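Local coordinates for metallo-beta-lactamase domain-containing protein (Enterococcus faecalis, PDB 2AZ4) that binds two zinc ions in a metallo-beta-lactamase fold and may act as an RNA-binding exonuclease, although its function has not been established, at residues K28-F33 / I153-I158; Y67-G72 / Y103-V108; P229-V234 / F374-C379; L281-A286 / V297-A302; I395-L400 / N413-R418. One frame throughout, in Å; residues are numbered along the deposited sequence.

Interaction 1 of 5, residues K28-F33 / I153-I158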
# COMPACT_ATOMS: atom_id res chain seq x y z
N LYS A 28 -19.29 14.29 19.06
CA LYS A 28 -20.08 13.83 20.22
C LYS A 28 -19.42 12.59 20.84
O LYS A 28 -18.24 12.64 21.15
CB LYS A 28 -21.56 13.59 19.87
CG LYS A 28 -22.34 14.86 19.55
CD LYS A 28 -23.77 14.48 19.18
CE LYS A 28 -24.72 15.66 19.29
NZ LYS A 28 -26.10 15.24 18.87
N ASP A 29 -20.17 11.51 21.02
CA ASP A 29 -19.61 10.29 21.59
C ASP A 29 -19.11 9.26 20.55
O ASP A 29 -18.99 8.06 20.86
CB ASP A 29 -20.60 9.64 22.56
CG ASP A 29 -21.91 9.28 21.92
OD1 ASP A 29 -22.11 9.54 20.71
OD2 ASP A 29 -22.76 8.72 22.65
N ALA A 30 -18.80 9.74 19.35
CA ALA A 30 -18.19 8.86 18.36
C ALA A 30 -16.85 9.38 17.86
O ALA A 30 -16.60 10.61 17.81
CB ALA A 30 -19.16 8.60 17.19
N HIS A 31 -15.97 8.45 17.51
CA HIS A 31 -14.73 8.81 16.83
C HIS A 31 -14.23 7.71 15.91
O HIS A 31 -14.49 6.53 16.15
CB HIS A 31 -13.64 9.34 17.82
CG HIS A 31 -13.15 8.34 18.83
ND1 HIS A 31 -13.75 7.12 19.06
CD2 HIS A 31 -12.12 8.42 19.72
CE1 HIS A 31 -13.10 6.48 20.02
NE2 HIS A 31 -12.11 7.25 20.43
N ILE A 32 -13.57 8.13 14.84
CA ILE A 32 -12.96 7.23 13.88
C ILE A 32 -11.47 7.52 13.76
O ILE A 32 -11.02 8.62 14.10
CB ILE A 32 -13.62 7.31 12.48
CG1 ILE A 32 -13.43 8.69 11.86
CG2 ILE A 32 -15.08 6.91 12.59
CD1 ILE A 32 -13.89 8.82 10.40
N PHE A 33 -10.72 6.52 13.32
CA PHE A 33 -9.28 6.64 13.14
C PHE A 33 -8.95 6.03 11.79
O PHE A 33 -9.67 5.13 11.33
CB PHE A 33 -8.50 5.87 14.23
CG PHE A 33 -8.72 6.38 15.66
CD1 PHE A 33 -7.76 7.15 16.31
CD2 PHE A 33 -9.87 6.05 16.36
CE1 PHE A 33 -7.96 7.60 17.64
CE2 PHE A 33 -10.08 6.52 17.69
CZ PHE A 33 -9.12 7.28 18.32
N ILE A 153 -20.51 3.74 6.06
CA ILE A 153 -20.58 3.24 7.43
C ILE A 153 -20.94 4.40 8.33
O ILE A 153 -20.39 5.49 8.18
CB ILE A 153 -19.22 2.61 7.88
CG1 ILE A 153 -18.80 1.44 6.97
CG2 ILE A 153 -19.25 2.18 9.36
CD1 ILE A 153 -19.85 0.29 6.80
N LYS A 154 -21.83 4.13 9.29
CA LYS A 154 -22.25 5.07 10.31
C LYS A 154 -21.69 4.72 11.68
O LYS A 154 -21.90 3.62 12.19
CB LYS A 154 -23.77 5.13 10.36
CG LYS A 154 -24.34 5.89 9.18
CD LYS A 154 -25.76 5.49 8.86
CE LYS A 154 -26.38 6.44 7.82
NZ LYS A 154 -25.73 6.37 6.45
N VAL A 155 -20.94 5.65 12.25
CA VAL A 155 -20.29 5.46 13.54
C VAL A 155 -20.83 6.63 14.34
O VAL A 155 -20.38 7.77 14.17
CB VAL A 155 -18.74 5.55 13.41
CG1 VAL A 155 -18.05 5.50 14.78
CG2 VAL A 155 -18.22 4.44 12.49
N GLY A 156 -21.83 6.35 15.18
CA GLY A 156 -22.64 7.41 15.78
C GLY A 156 -23.17 8.31 14.68
O GLY A 156 -23.72 7.84 13.69
N GLU A 157 -22.96 9.61 14.84
CA GLU A 157 -23.39 10.57 13.84
C GLU A 157 -22.31 10.90 12.80
O GLU A 157 -22.47 11.84 12.02
CB GLU A 157 -23.89 11.84 14.52
CG GLU A 157 -25.22 11.62 15.22
CD GLU A 157 -25.82 12.94 15.70
OE1 GLU A 157 -26.20 13.78 14.84
OE2 GLU A 157 -25.91 13.12 16.93
N ILE A 158 -21.22 10.15 12.80
CA ILE A 158 -20.23 10.23 11.73
C ILE A 158 -20.57 9.25 10.61
O ILE A 158 -20.79 8.07 10.85
CB ILE A 158 -18.78 9.94 12.21
CG1 ILE A 158 -18.47 10.65 13.52
CG2 ILE A 158 -17.78 10.32 11.12
CD1 ILE A 158 -17.10 10.29 14.08
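With CG placed opposite its carbonyl carbon (chi1 -69°) and the chain stretched out beyond it, Lys28 reaches Glu157, whose CG is set in the same way (chi1 -71°). Lys28 NZ lies 2.9 Å from Glu157 OE2 and forms a salt bridge to the syn lone pair of that oxygen, while the CD methylene of Lys28 also rests against the carboxylate. Inward from this exposed pair the contact turns apolar. Ala30 CB sits 3.4 Å from Val155 O and 3.9 Å from Gly156 CA, packed closely on the type II' turn that runs from Val155 to Ile158. Ile158 sends CD1 in under strand 30-33, where it meets Ala30 CB at 4.1 Å and Ile32 CG2 at 4.2 Å. Ile32 CG2 in turn lies 4.0 Å from Val155 CG1. The axes of the short segments 30-33 and 153-155 come no nearer than 8.2 Å, at 127°, and no backbone hydrogen bond joins them: a hairpin turn at the edge of one sheet packs on a strand of the other, as in the beta sandwich of metallo-beta-lactamases. Ile177 of strand 173-179 touches both Ile32 and Ile158. The chemistry implies a largely apolar contact, with one salt bridge at its exposed end.

Interaction 2 of 5, residues Y67-G72 / Y103-V108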
# COMPACT_ATOMS: atom_id res chain seq x y z
N TYR A 67 -6.00 0.59 21.80
CA TYR A 67 -5.12 -0.58 21.67
C TYR A 67 -5.71 -1.75 22.45
O TYR A 67 -6.45 -1.54 23.41
CB TYR A 67 -3.69 -0.29 22.11
CG TYR A 67 -2.97 0.75 21.27
CD1 TYR A 67 -2.77 0.56 19.89
CD2 TYR A 67 -2.47 1.90 21.85
CE1 TYR A 67 -2.11 1.51 19.13
CE2 TYR A 67 -1.80 2.87 21.08
CZ TYR A 67 -1.62 2.66 19.74
OH TYR A 67 -0.95 3.60 18.99
N ASP A 68 -5.42 -2.97 22.01
CA ASP A 68 -5.91 -4.20 22.64
C ASP A 68 -5.53 -4.12 24.12
O ASP A 68 -4.36 -4.06 24.43
CB ASP A 68 -5.24 -5.39 21.94
CG ASP A 68 -5.70 -6.77 22.47
OD1 ASP A 68 -6.42 -6.86 23.48
OD2 ASP A 68 -5.32 -7.79 21.83
N PRO A 69 -6.51 -4.10 25.04
CA PRO A 69 -6.19 -3.99 26.47
C PRO A 69 -5.23 -5.06 26.99
O PRO A 69 -4.47 -4.80 27.92
CB PRO A 69 -7.54 -4.18 27.16
CG PRO A 69 -8.45 -4.69 26.13
CD PRO A 69 -7.96 -4.19 24.82
N ARG A 70 -5.27 -6.26 26.39
CA ARG A 70 -4.44 -7.38 26.83
C ARG A 70 -2.94 -7.07 26.71
O ARG A 70 -2.12 -7.70 27.36
CB ARG A 70 -4.79 -8.65 26.04
CG ARG A 70 -6.28 -9.06 26.10
CD ARG A 70 -6.52 -10.25 25.19
NE ARG A 70 -6.35 -9.88 23.78
CZ ARG A 70 -6.41 -10.74 22.77
NH1 ARG A 70 -6.62 -12.03 23.01
NH2 ARG A 70 -6.27 -10.31 21.53
N LEU A 71 -2.60 -6.09 25.88
CA LEU A 71 -1.21 -5.67 25.73
C LEU A 71 -0.67 -5.01 27.01
O LEU A 71 0.55 -4.91 27.20
CB LEU A 71 -1.05 -4.71 24.54
CG LEU A 71 -1.33 -5.25 23.12
CD1 LEU A 71 -1.40 -4.10 22.09
CD2 LEU A 71 -0.30 -6.31 22.71
N GLY A 72 -1.57 -4.57 27.87
CA GLY A 72 -1.16 -3.95 29.13
C GLY A 72 -0.53 -2.59 28.95
O GLY A 72 0.26 -2.14 29.78
N TYR A 103 -2.60 -4.85 16.80
CA TYR A 103 -2.66 -4.19 18.11
C TYR A 103 -3.98 -3.47 18.37
O TYR A 103 -4.24 -2.99 19.49
CB TYR A 103 -1.49 -3.21 18.28
CG TYR A 103 -0.16 -3.86 18.58
CD1 TYR A 103 -0.04 -5.24 18.81
CD2 TYR A 103 1.00 -3.07 18.65
CE1 TYR A 103 1.22 -5.82 19.10
CE2 TYR A 103 2.23 -3.63 18.95
CZ TYR A 103 2.35 -4.99 19.17
OH TYR A 103 3.61 -5.50 19.45
N LEU A 104 -4.80 -3.36 17.34
CA LEU A 104 -6.13 -2.75 17.49
C LEU A 104 -7.04 -3.65 18.32
O LEU A 104 -7.22 -4.82 18.02
CB LEU A 104 -6.77 -2.47 16.12
CG LEU A 104 -8.15 -1.78 16.16
CD1 LEU A 104 -8.17 -0.38 16.88
CD2 LEU A 104 -8.83 -1.70 14.79
N ASP A 105 -7.59 -3.09 19.39
CA ASP A 105 -8.62 -3.75 20.20
C ASP A 105 -9.61 -4.59 19.35
O ASP A 105 -10.35 -4.05 18.53
CB ASP A 105 -9.37 -2.68 20.99
CG ASP A 105 -10.30 -3.24 22.04
OD1 ASP A 105 -10.54 -4.45 22.02
OD2 ASP A 105 -10.84 -2.44 22.85
N PRO A 106 -9.62 -5.93 19.54
CA PRO A 106 -10.55 -6.85 18.87
C PRO A 106 -12.00 -6.37 18.86
O PRO A 106 -12.72 -6.61 17.89
CB PRO A 106 -10.42 -8.16 19.68
CG PRO A 106 -9.14 -8.04 20.42
CD PRO A 106 -8.68 -6.63 20.45
N ALA A 107 -12.44 -5.72 19.95
CA ALA A 107 -13.80 -5.17 20.05
C ALA A 107 -14.06 -3.95 19.15
O ALA A 107 -15.21 -3.61 18.87
CB ALA A 107 -14.13 -4.84 21.51
N VAL A 108 -13.01 -3.29 18.70
CA VAL A 108 -13.21 -2.14 17.80
C VAL A 108 -13.26 -2.66 16.36
O VAL A 108 -12.35 -3.35 15.97
CB VAL A 108 -12.09 -1.09 17.99
CG1 VAL A 108 -12.21 0.05 16.95
CG2 VAL A 108 -12.13 -0.54 19.40
O HOH W 1 -8.97 -0.50 23.90
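Asp68 and Asp105 bring their backbones to a CA separation of 3.7 Å, and one hydrogen bond joins the two segments, from Asp68 N to Tyr103 O at 2.8 Å with an angle of 163° at the hydrogen. The same carbonyl oxygen lies in the plane of the Tyr67 ring, at its edge. Leu71 lays CD1 over one face of the Tyr103 ring, 4.1 Å from the centroid, in a CH-pi contact, and its CD2 reaches CE1 of that ring. The phenol oxygens are held outside the pair, Tyr103 OH by Asp49 O and Tyr67 OH by Pro61 O. Both loops belong to the metallo-beta-lactamase domain, one leading toward strand 85-89 and the other toward strand 110-113, and Ile51 of helix 51-56 touches Tyr67, Leu71 and Tyr103. Each loop carries an Asx turn, with Asp68 OD1 accepting from Arg70 N and Asp105 OD1 from Ala107 N. Asp68, its CG turned opposite the backbone N (chi1 -178°), sets its carboxylate 3.6 Å from Pro106 CD, measured from CG. Arg70 grips that carboxylate side-on through NE and NH2, the latter 2.7 Å from Asp68 OD2, and NH2 also touches Pro106 CG. A water donates to Tyr67 O and to Asp105 OD2.

Interaction 3 of 5, residues P229-V234 / F374-C379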
# COMPACT_ATOMS: atom_id res chain seq x y z
N PRO A 229 20.57 4.52 -15.82
CA PRO A 229 20.68 3.84 -17.13
C PRO A 229 20.02 2.45 -17.17
O PRO A 229 19.71 1.96 -18.25
CB PRO A 229 22.20 3.75 -17.35
CG PRO A 229 22.81 4.77 -16.38
CD PRO A 229 21.89 4.75 -15.20
N ALA A 230 19.81 1.83 -16.00
CA ALA A 230 19.14 0.52 -15.90
C ALA A 230 17.61 0.62 -16.01
O ALA A 230 16.91 -0.41 -16.17
CB ALA A 230 19.54 -0.17 -14.59
N GLN A 231 17.11 1.86 -15.93
CA GLN A 231 15.68 2.17 -15.85
C GLN A 231 15.06 2.62 -17.18
O GLN A 231 15.59 3.49 -17.88
CB GLN A 231 15.45 3.22 -14.75
CG GLN A 231 14.01 3.61 -14.54
CD GLN A 231 13.76 4.25 -13.19
OE1 GLN A 231 14.66 4.87 -12.60
NE2 GLN A 231 12.55 4.10 -12.68
N ILE A 232 13.93 2.01 -17.52
CA ILE A 232 13.08 2.44 -18.63
C ILE A 232 12.12 3.50 -18.09
O ILE A 232 11.53 3.31 -17.03
CB ILE A 232 12.27 1.23 -19.18
CG1 ILE A 232 13.19 0.36 -20.03
CG2 ILE A 232 11.02 1.68 -19.96
CD1 ILE A 232 12.70 -1.06 -20.28
N ALA A 233 11.98 4.63 -18.79
CA ALA A 233 11.01 5.65 -18.39
C ALA A 233 9.59 5.19 -18.77
O ALA A 233 9.29 4.96 -19.96
CB ALA A 233 11.33 6.98 -19.05
N VAL A 234 8.74 5.03 -17.76
CA VAL A 234 7.41 4.44 -17.89
C VAL A 234 6.44 5.54 -17.46
O VAL A 234 6.74 6.24 -16.50
CB VAL A 234 7.25 3.17 -16.98
CG1 VAL A 234 5.79 2.77 -16.79
CG2 VAL A 234 8.06 1.98 -17.55
N PHE A 374 19.93 -6.71 -15.87
CA PHE A 374 18.93 -6.21 -14.92
C PHE A 374 18.22 -5.03 -15.56
O PHE A 374 18.88 -4.09 -16.07
CB PHE A 374 19.63 -5.76 -13.65
CG PHE A 374 18.73 -5.04 -12.67
CD1 PHE A 374 18.06 -5.74 -11.68
CD2 PHE A 374 18.59 -3.66 -12.72
CE1 PHE A 374 17.26 -5.10 -10.76
CE2 PHE A 374 17.78 -2.99 -11.78
CZ PHE A 374 17.12 -3.72 -10.81
N VAL A 375 16.89 -5.07 -15.54
CA VAL A 375 16.09 -3.99 -16.09
C VAL A 375 15.10 -3.52 -15.05
O VAL A 375 14.28 -4.30 -14.58
CB VAL A 375 15.38 -4.38 -17.41
CG1 VAL A 375 14.46 -3.26 -17.89
CG2 VAL A 375 16.42 -4.66 -18.48
N ARG A 376 15.21 -2.25 -14.69
CA ARG A 376 14.26 -1.62 -13.82
C ARG A 376 13.04 -1.16 -14.62
O ARG A 376 13.13 -0.28 -15.50
CB ARG A 376 14.91 -0.45 -13.08
CG ARG A 376 14.06 0.04 -11.91
CD ARG A 376 14.75 1.12 -11.10
NE ARG A 376 13.78 1.71 -10.17
CZ ARG A 376 13.53 1.23 -8.95
NH1 ARG A 376 14.20 0.17 -8.50
NH2 ARG A 376 12.61 1.82 -8.19
N LEU A 377 11.90 -1.78 -14.35
CA LEU A 377 10.67 -1.40 -15.04
C LEU A 377 9.65 -0.99 -13.98
O LEU A 377 8.82 -1.80 -13.55
CB LEU A 377 10.17 -2.55 -15.95
CG LEU A 377 9.01 -2.28 -16.92
CD1 LEU A 377 9.44 -1.36 -18.08
CD2 LEU A 377 8.45 -3.61 -17.44
N ALA A 378 9.76 0.25 -13.53
CA ALA A 378 8.99 0.73 -12.39
C ALA A 378 7.87 1.67 -12.80
O ALA A 378 7.99 2.42 -13.76
CB ALA A 378 9.92 1.42 -11.37
N CYS A 379 6.77 1.63 -12.06
CA CYS A 379 5.71 2.61 -12.23
C CYS A 379 5.18 2.96 -10.84
O CYS A 379 4.60 2.10 -10.15
CB CYS A 379 4.62 2.05 -13.13
SG CYS A 379 3.26 3.21 -13.44
O HOH W 2 10.98 2.42 -14.81
O HOH W 3 11.90 4.10 -10.03
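Gln231 runs alongside Arg376, the two side chains pointing the same way with amide and guanidinium planes 82° apart. Gln231 CD and NE2 lie at the edge of the guanidinium, NE2 being 3.7 Å from Arg376 NE. Both chains leave with CG opposite the backbone N (chi1 -179° in Gln231), and Arg376 stays extended as far as NE, which keeps them abreast. One water accepts from Gln231 NE2 and Arg376 NH2; a second accepts from Gln231 NE2 and Ala378 N and donates to Ile232 O. Arg376 NH1 is bonded to Leu353 O and Tyr360 OH. Two backbone hydrogen bonds hold Arg376 to the residues flanking Gln231: Arg376 N to Ala230 O at 2.9 Å, and the longer Ile232 N to Arg376 O at 3.2 Å, nearly straight at 169°. On the Arg376 side, Ala230 CB meets the edge of the Phe374 ring. Apolar groups line the other side: Ile232 CD1 touches Val375 CG1, and Leu377 CD1 fits against Ile232 CG2. Leu377 CD1 also lies 3.7 Å from Val234 CG2. His243 of helix 237-249 touches Ile232 and Leu377. A loop thus joins the outermost strand, 373-376, of the six-stranded parallel sheet through a single bridge, a short edge extension of an alpha/beta domain.

Interaction 4 of 5, residues L281-A286 / V297-A302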
# COMPACT_ATOMS: atom_id res chain seq x y z
N LEU A 281 3.76 -18.07 -12.39
CA LEU A 281 3.98 -17.32 -11.15
C LEU A 281 4.38 -18.24 -9.99
O LEU A 281 4.11 -19.45 -10.02
CB LEU A 281 2.73 -16.49 -10.78
CG LEU A 281 2.18 -15.40 -11.73
CD1 LEU A 281 0.97 -14.62 -11.17
CD2 LEU A 281 3.27 -14.41 -12.15
N GLU A 282 5.00 -17.67 -8.96
CA GLU A 282 5.20 -18.39 -7.72
C GLU A 282 3.81 -18.72 -7.18
O GLU A 282 2.88 -17.96 -7.40
CB GLU A 282 6.00 -17.51 -6.74
CG GLU A 282 6.30 -18.18 -5.40
CD GLU A 282 5.18 -17.94 -4.40
OE1 GLU A 282 4.47 -16.94 -4.58
OE2 GLU A 282 5.00 -18.73 -3.45
N ALA A 283 3.66 -19.85 -6.49
CA ALA A 283 2.34 -20.38 -6.12
C ALA A 283 1.43 -19.46 -5.31
O ALA A 283 0.22 -19.39 -5.57
CB ALA A 283 2.45 -21.76 -5.46
N ASN A 284 2.00 -18.75 -4.33
CA ASN A 284 1.22 -17.87 -3.45
C ASN A 284 0.70 -16.69 -4.22
O ASN A 284 -0.40 -16.21 -3.95
CB ASN A 284 2.04 -17.41 -2.22
CG ASN A 284 2.32 -18.56 -1.24
OD1 ASN A 284 1.46 -18.96 -0.48
ND2 ASN A 284 3.53 -19.09 -1.28
N MET A 285 1.47 -16.22 -5.20
CA MET A 285 1.01 -15.16 -6.09
C MET A 285 -0.14 -15.64 -7.00
O MET A 285 -1.13 -14.92 -7.21
CB MET A 285 2.16 -14.56 -6.91
CG MET A 285 1.78 -13.24 -7.63
SD MET A 285 1.44 -11.86 -6.47
CE MET A 285 -0.09 -11.28 -7.17
N ALA A 286 0.01 -16.84 -7.55
CA ALA A 286 -1.06 -17.47 -8.32
C ALA A 286 -2.31 -17.61 -7.49
O ALA A 286 -3.42 -17.35 -7.96
CB ALA A 286 -0.61 -18.84 -8.85
N VAL A 297 -3.58 -19.25 -13.49
CA VAL A 297 -2.34 -19.15 -14.23
C VAL A 297 -1.45 -20.32 -13.80
O VAL A 297 -1.62 -20.85 -12.70
CB VAL A 297 -1.65 -17.76 -13.97
CG1 VAL A 297 -1.24 -17.59 -12.48
CG2 VAL A 297 -0.45 -17.54 -14.89
N ARG A 298 -0.50 -20.69 -14.66
CA ARG A 298 0.55 -21.67 -14.31
C ARG A 298 1.42 -21.14 -13.18
O ARG A 298 1.55 -19.93 -12.98
CB ARG A 298 1.39 -22.06 -15.55
CG ARG A 298 0.61 -22.92 -16.56
CD ARG A 298 1.30 -22.94 -17.93
NE ARG A 298 0.46 -23.61 -18.93
CZ ARG A 298 -0.58 -23.06 -19.57
NH1 ARG A 298 -0.97 -21.81 -19.31
NH2 ARG A 298 -1.26 -23.79 -20.45
N TYR A 299 1.99 -22.05 -12.39
CA TYR A 299 2.71 -21.67 -11.20
C TYR A 299 3.76 -22.70 -10.83
O TYR A 299 3.71 -23.81 -11.31
CB TYR A 299 1.75 -21.52 -10.02
CG TYR A 299 1.05 -22.82 -9.66
CD1 TYR A 299 1.57 -23.70 -8.70
CD2 TYR A 299 -0.14 -23.18 -10.29
CE1 TYR A 299 0.92 -24.88 -8.38
CE2 TYR A 299 -0.79 -24.36 -10.00
CZ TYR A 299 -0.28 -25.19 -9.02
OH TYR A 299 -0.94 -26.37 -8.75
N TYR A 300 4.68 -22.30 -9.97
CA TYR A 300 5.64 -23.21 -9.35
C TYR A 300 5.67 -22.92 -7.85
O TYR A 300 5.37 -21.80 -7.41
CB TYR A 300 7.03 -23.10 -9.98
CG TYR A 300 7.79 -21.88 -9.58
CD1 TYR A 300 8.85 -21.95 -8.68
CD2 TYR A 300 7.42 -20.62 -10.08
CE1 TYR A 300 9.55 -20.81 -8.32
CE2 TYR A 300 8.10 -19.47 -9.72
CZ TYR A 300 9.15 -19.57 -8.83
OH TYR A 300 9.82 -18.44 -8.45
N TYR A 301 6.00 -23.95 -7.09
CA TYR A 301 6.19 -23.81 -5.65
C TYR A 301 7.60 -23.42 -5.31
O TYR A 301 8.56 -24.06 -5.75
CB TYR A 301 5.85 -25.12 -4.96
CG TYR A 301 4.38 -25.37 -4.87
CD1 TYR A 301 3.60 -24.65 -3.96
CD2 TYR A 301 3.77 -26.35 -5.65
CE1 TYR A 301 2.23 -24.87 -3.85
CE2 TYR A 301 2.39 -26.59 -5.55
CZ TYR A 301 1.65 -25.83 -4.63
OH TYR A 301 0.30 -26.02 -4.51
N ALA A 302 7.73 -22.36 -4.52
CA ALA A 302 9.02 -21.98 -3.96
C ALA A 302 9.09 -22.41 -2.49
O ALA A 302 10.03 -22.07 -1.77
CB ALA A 302 9.23 -20.49 -4.11
O HOH W 4 5.49 -21.25 -3.17
O HOH W 5 -3.99 -18.26 -10.40
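Ala283 CB nestles against Tyr301, 3.5 Å from ring carbons CD1 and CE1, and also touches Tyr299 CD1. One turn on, Ala286 CB packs on Tyr299 CB at 3.8 Å and on Val297 CG1, which Leu281 CD1 meets in its turn. Tyr300 CE2 reaches Glu282 CB on the other face of the sheet. Parallel pairing sets this register: Leu281 N donates to Arg298 O at 2.9 Å, Leu281 O, less surely placed, appears to accept from Tyr300 N, and a weak bond runs from Ala283 N to Tyr300 O. Glu282 caps the helix start, its chain bent at chi2 (-88°) to bring OE1 to Met285 N and OE2 to Asn284 N. Asn284 ND2 also donates to Glu282 OE2, at 2.6 Å. A water donating to Glu282 OE2 and accepting from Ala302 N links the cap to the second segment. Farther out, the phenol oxygens are bonded to Asn311 O (Tyr299), Gln331 O (Tyr300) and Ile307 N (Tyr301). Strand 278-282, helix 283-293 and strand 298-300, the outermost of the parallel sheet, form a beta-alpha-beta unit, with helix 265-274 packed on Leu281 and Val297 and strand 328-331 beyond Leu281.

Interaction 5 of 5, residues I395-L400 / N413-R418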
# COMPACT_ATOMS: atom_id res chain seq x y z
N ILE A 395 -10.91 18.94 -7.25
CA ILE A 395 -11.68 18.96 -6.00
C ILE A 395 -12.03 20.39 -5.52
O ILE A 395 -13.14 20.61 -5.04
CB ILE A 395 -10.93 18.20 -4.88
CG1 ILE A 395 -10.93 16.69 -5.15
CG2 ILE A 395 -11.50 18.51 -3.50
CD1 ILE A 395 -9.85 15.94 -4.38
N GLU A 396 -11.08 21.31 -5.64
CA GLU A 396 -11.22 22.71 -5.16
C GLU A 396 -11.52 22.70 -3.66
O GLU A 396 -12.63 23.06 -3.24
CB GLU A 396 -12.26 23.51 -5.97
CG GLU A 396 -12.07 23.50 -7.51
CD GLU A 396 -13.04 24.46 -8.23
OE1 GLU A 396 -13.04 25.65 -7.86
OE2 GLU A 396 -13.81 24.03 -9.13
N PRO A 397 -10.55 22.24 -2.85
CA PRO A 397 -10.76 22.12 -1.41
C PRO A 397 -10.77 23.51 -0.75
O PRO A 397 -9.99 24.38 -1.14
CB PRO A 397 -9.54 21.31 -0.95
CG PRO A 397 -8.47 21.68 -1.91
CD PRO A 397 -9.19 21.82 -3.23
N GLN A 398 -11.66 23.70 0.22
CA GLN A 398 -11.73 24.95 0.96
C GLN A 398 -10.46 25.10 1.79
O GLN A 398 -9.86 26.18 1.85
CB GLN A 398 -12.98 24.98 1.82
CG GLN A 398 -14.28 24.97 1.03
CD GLN A 398 -15.49 24.84 1.92
OE1 GLN A 398 -15.65 25.60 2.87
NE2 GLN A 398 -16.35 23.87 1.63
N VAL A 399 -10.06 24.00 2.43
CA VAL A 399 -8.83 23.93 3.19
C VAL A 399 -8.08 22.65 2.80
O VAL A 399 -8.67 21.57 2.77
CB VAL A 399 -9.07 23.92 4.72
CG1 VAL A 399 -7.73 23.95 5.45
CG2 VAL A 399 -9.97 25.10 5.18
N LEU A 400 -6.80 22.80 2.51
CA LEU A 400 -5.92 21.68 2.14
C LEU A 400 -4.97 21.38 3.29
O LEU A 400 -4.34 22.30 3.83
CB LEU A 400 -5.14 22.06 0.88
CG LEU A 400 -4.44 21.11 -0.13
CD1 LEU A 400 -2.96 21.39 -0.20
CD2 LEU A 400 -4.75 19.60 -0.01
N ASN A 413 -2.78 25.16 -2.41
CA ASN A 413 -4.21 25.27 -2.67
C ASN A 413 -4.59 26.65 -3.26
O ASN A 413 -4.83 27.59 -2.51
CB ASN A 413 -4.99 25.02 -1.39
CG ASN A 413 -6.48 24.94 -1.61
OD1 ASN A 413 -6.96 24.73 -2.74
ND2 ASN A 413 -7.24 25.06 -0.53
N PRO A 414 -4.63 26.75 -4.61
CA PRO A 414 -5.14 27.96 -5.28
C PRO A 414 -6.58 28.31 -4.90
O PRO A 414 -6.98 29.45 -5.06
CB PRO A 414 -5.09 27.58 -6.77
CG PRO A 414 -4.03 26.54 -6.85
CD PRO A 414 -4.18 25.75 -5.59
N TYR A 415 -7.33 27.34 -4.39
CA TYR A 415 -8.76 27.49 -4.25
C TYR A 415 -9.21 27.92 -2.86
O TYR A 415 -10.38 28.21 -2.65
CB TYR A 415 -9.45 26.18 -4.67
CG TYR A 415 -9.01 25.80 -6.05
CD1 TYR A 415 -9.58 26.42 -7.16
CD2 TYR A 415 -7.97 24.89 -6.26
CE1 TYR A 415 -9.16 26.12 -8.45
CE2 TYR A 415 -7.53 24.58 -7.55
CZ TYR A 415 -8.14 25.21 -8.64
OH TYR A 415 -7.75 24.93 -9.93
N GLY A 416 -8.28 27.96 -1.92
CA GLY A 416 -8.65 28.26 -0.53
C GLY A 416 -7.44 28.34 0.35
O GLY A 416 -6.39 28.85 -0.06
N GLU A 417 -7.58 27.85 1.57
CA GLU A 417 -6.53 27.95 2.57
C GLU A 417 -5.74 26.64 2.69
O GLU A 417 -6.07 25.64 2.05
CB GLU A 417 -7.11 28.38 3.93
CG GLU A 417 -7.14 29.91 4.15
CD GLU A 417 -5.77 30.51 4.53
OE1 GLU A 417 -4.76 29.75 4.67
OE2 GLU A 417 -5.70 31.76 4.70
N ARG A 418 -4.68 26.68 3.50
CA ARG A 418 -3.84 25.53 3.74
C ARG A 418 -3.41 25.47 5.19
O ARG A 418 -3.14 26.51 5.81
CB ARG A 418 -2.61 25.57 2.84
CG ARG A 418 -1.72 24.34 2.95
CD ARG A 418 -0.58 24.42 1.98
NE ARG A 418 0.40 25.44 2.37
CZ ARG A 418 1.51 25.71 1.68
NH1 ARG A 418 1.79 25.04 0.57
NH2 ARG A 418 2.34 26.65 2.11
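The start of strand 399-403 pairs in parallel with the short outermost strand 417-418 of a mixed sheet, just beyond the end of helix 385-395. Glu417 N donates to Gln398 O at 2.8 Å, and Leu400 N donates to Glu417 O at 3.0 Å. Asn413 ties this pairing to the loop before it: with CG opposite the backbone N (chi1 -173°), its ND2 donates to Glu417 O and to Pro397 O, each at 2.9 Å. Both acceptors lie in the amide plane. Glu417 O thus receives two N-H groups, Leu400 N and Asn413 ND2, from opposite faces of its carbonyl plane. Asn413 OD1 accepts from Tyr415 N, an Asx turn within the type I turn from Asn413 to Gly416, while its CB packs 3.7 Å from Leu400 CB. The sheet belongs to the metallo-beta-lactamase fold, and strand 399-403 leads to the zinc ligand His404, whose side chain is about 11 Å from that of Leu400. Glu396 leaves the helix with positive phi and lays CG over one face of the Tyr415 ring, 4.0 Å from the centroid and 18° off the normal; Pro414 CB lies over the opposite face. Arg418 CG passes close to Leu400 O, and its NH1 is bonded to Glu409 O and Leu411 O. Ile392 of the preceding helix touches Pro397, Asn413 and Tyr415.

In the fold
From the N terminus, interaction 1 opens first and closes 120 residues later, packing a hairpin turn of one mixed sheet against a strand of the other. Interaction 2 opens and closes wholly within that span, tying two loops on the same side of the molecule, about 19 Å away between centres. Interaction 3 then begins a second long loop, within which interaction 4 lies; the two mark opposite edges of the six-stranded parallel sheet. Last in series, interaction 5 closes a short loop and returns to the sheet that interaction 1 also reaches, at its other edge. No two contacts cross along the chain.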